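Local atomic coordinates of spherulin-4 (Aspergillus clavatus, PDB entry 5C5G), a protein that is probably a fungal glycoside hydrolase of the spherulin-4 family, binding N-acetyl-D-galactosamine and acting in galactosaminogalactan biosynthesis. Residues Val169-Thr174 / Ala184-Thr189. Residues are numbered along the deposited sequence; the frame is centred on the assembly and turned at random.
Sequences VVFEAT and AELFDT
Val170 and Phe187 make the nearest backbone approach, yet their CA atoms are still 8.4 Å apart, and no hydrogen bond crosses between the segments. Val169-Thr174 runs along the end of barrel strand 167-172 and turns a corner at Ala173; Ala184-Thr189 coils with helical phi and psi, Phe187 N bonding to Ala184 O at 2.9 Å. Between the two segments the contact is made by side chains. Phe187 carries its ring across to the strand: with chi1 at -72°, its CG lies opposite the carbonyl carbon. Phe187 CE2 meets Val170 CG2 at 3.4 Å, a snug fit, and Phe187 CZ rests 4.0 Å from Phe171 CB, so the far end of the ring touches two consecutive strand residues. Both approach the ring at a slant. Phe171 swings its own ring away from its backbone N (chi1 -176°), where Leu186 comes in near the ring plane and puts its CD2 methyl 3.9 Å from Phe171 CD2, at the edge; the two side chains run roughly perpendicular. On the loop, Leu186 O takes two bonds from Thr189, one from the backbone N and a shorter one of 2.7 Å from OG1, lying in the carbonyl plane. Phe178 of helix 175-180 stacks edge-to-face on Phe171, and Val224 of helix 212-224 touches Phe187. Glu172 belongs to the N-acetyl-D-galactosamine site, which carries no sugar in this model; Asn152 and Tyr238 hydrogen-bond its carboxylate. Apolar packing of the alpha-to-beta segment after helix 175-180 against the outer side of strand 167-172 is characteristic of the (beta/alpha)8 TIM barrel.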
loop_
_atom_site.group_PDB
_atom_site.type_symbol
_atom_site.label_atom_id
_atom_site.label_comp_id
_atom_site.label_asym_id
_atom_site.label_seq_id
_atom_site.Cartn_x
_atom_site.Cartn_y
_atom_site.Cartn_z
ATOM N N VAL A 169 -1.023 -6.631 -3.862
ATOM C CA VAL A 169 -0.555 -7.256 -2.630
ATOM C C VAL A 169 -0.891 -8.733 -2.673
ATOM O O VAL A 169 -2.014 -9.140 -2.426
ATOM C CB VAL A 169 -1.189 -6.595 -1.394
ATOM C CG1 VAL A 169 -0.564 -7.167 -0.138
ATOM C CG2 VAL A 169 -1.026 -5.067 -1.424
ATOM N N VAL A 170 0.110 -9.542 -3.003
ATOM C CA VAL A 170 -0.087 -10.976 -3.185
ATOM C C VAL A 170 0.281 -11.790 -1.963
ATOM O O VAL A 170 0.047 -12.999 -1.959
ATOM C CB VAL A 170 0.675 -11.526 -4.411
ATOM C CG1 VAL A 170 0.154 -10.893 -5.701
ATOM C CG2 VAL A 170 2.189 -11.354 -4.279
ATOM N N PHE A 171 0.825 -11.145 -0.935
ATOM C CA PHE A 171 1.117 -11.793 0.327
ATOM C C PHE A 171 0.802 -10.776 1.410
ATOM O O PHE A 171 1.314 -9.655 1.366
ATOM C CB PHE A 171 2.582 -12.246 0.418
ATOM C CG PHE A 171 2.856 -12.999 1.679
ATOM C CD1 PHE A 171 3.190 -12.324 2.835
ATOM C CD2 PHE A 171 2.684 -14.377 1.730
ATOM C CE1 PHE A 171 3.370 -13.010 4.018
ATOM C CE2 PHE A 171 2.886 -15.070 2.906
ATOM C CZ PHE A 171 3.221 -14.392 4.040
ATOM N N GLU A 172 -0.049 -11.155 2.360
ATOM C CA GLU A 172 -0.403 -10.303 3.485
ATOM C C GLU A 172 -0.663 -11.224 4.669
ATOM O O GLU A 172 -1.788 -11.693 4.856
ATOM C CB GLU A 172 -1.637 -9.429 3.187
ATOM C CG GLU A 172 -1.909 -8.425 4.312
ATOM C CD GLU A 172 -3.331 -7.954 4.445
ATOM O OE1 GLU A 172 -4.137 -8.130 3.517
ATOM O OE2 GLU A 172 -3.644 -7.404 5.531
ATOM N N ALA A 173 0.361 -11.496 5.459
ATOM C CA ALA A 173 0.235 -12.505 6.490
ATOM C C ALA A 173 1.405 -12.428 7.434
ATOM O O ALA A 173 2.280 -11.579 7.305
ATOM C CB ALA A 173 0.140 -13.890 5.857
ATOM N N THR A 174 1.428 -13.328 8.405
ATOM C CA THR A 174 2.510 -13.354 9.367
ATOM C C THR A 174 3.805 -13.876 8.747
ATOM O O THR A 174 3.817 -14.600 7.756
ATOM C CB THR A 174 2.195 -14.284 10.554
ATOM O OG1 THR A 174 2.081 -15.618 10.058
ATOM C CG2 THR A 174 0.919 -13.869 11.270
ATOM N N ALA A 184 10.257 -16.327 -0.393
ATOM C CA ALA A 184 10.271 -15.794 -1.741
ATOM C C ALA A 184 9.897 -16.842 -2.776
ATOM O O ALA A 184 9.382 -16.498 -3.840
ATOM C CB ALA A 184 11.633 -15.192 -2.050
ATOM N N GLU A 185 10.124 -18.121 -2.475
ATOM C CA GLU A 185 9.749 -19.187 -3.394
ATOM C C GLU A 185 8.271 -19.173 -3.769
ATOM O O GLU A 185 7.902 -19.572 -4.870
ATOM C CB GLU A 185 10.084 -20.572 -2.824
ATOM C CG GLU A 185 11.556 -20.927 -2.857
ATOM C CD GLU A 185 11.824 -22.343 -2.373
ATOM O OE1 GLU A 185 10.877 -23.160 -2.339
ATOM O OE2 GLU A 185 12.984 -22.634 -2.019
ATOM N N LEU A 186 7.418 -18.717 -2.859
ATOM C CA LEU A 186 5.991 -18.662 -3.153
ATOM C C LEU A 186 5.730 -17.759 -4.361
ATOM O O LEU A 186 4.841 -18.013 -5.176
ATOM C CB LEU A 186 5.215 -18.174 -1.931
ATOM C CG LEU A 186 3.730 -17.890 -2.130
ATOM C CD1 LEU A 186 2.971 -19.162 -2.484
ATOM C CD2 LEU A 186 3.165 -17.242 -0.873
ATOM N N PHE A 187 6.519 -16.707 -4.490
ATOM C CA PHE A 187 6.327 -15.765 -5.589
ATOM C C PHE A 187 6.669 -16.399 -6.938
ATOM O O PHE A 187 6.118 -15.995 -7.971
ATOM C CB PHE A 187 7.156 -14.500 -5.355
ATOM C CG PHE A 187 6.626 -13.628 -4.268
ATOM C CD1 PHE A 187 6.676 -14.027 -2.948
ATOM C CD2 PHE A 187 6.063 -12.397 -4.571
ATOM C CE1 PHE A 187 6.167 -13.214 -1.944
ATOM C CE2 PHE A 187 5.553 -11.592 -3.577
ATOM C CZ PHE A 187 5.602 -11.999 -2.265
ATOM N N ASP A 188 7.542 -17.392 -6.933
ATOM C CA ASP A 188 7.935 -18.075 -8.160
ATOM C C ASP A 188 6.794 -18.894 -8.763
ATOM O O ASP A 188 6.860 -19.279 -9.930
ATOM C CB ASP A 188 9.139 -18.986 -7.913
ATOM C CG ASP A 188 10.381 -18.228 -7.446
ATOM O OD1 ASP A 188 10.528 -17.030 -7.774
ATOM O OD2 ASP A 188 11.212 -18.852 -6.747
ATOM N N THR A 189 5.752 -19.167 -7.980
ATOM C CA THR A 189 4.614 -19.937 -8.472
ATOM C C THR A 189 3.650 -19.115 -9.315
ATOM O O THR A 189 2.774 -19.683 -9.959
ATOM C CB THR A 189 3.803 -20.575 -7.321
ATOM O OG1 THR A 189 3.092 -19.562 -6.587
ATOM C CG2 THR A 189 4.716 -21.358 -6.402
#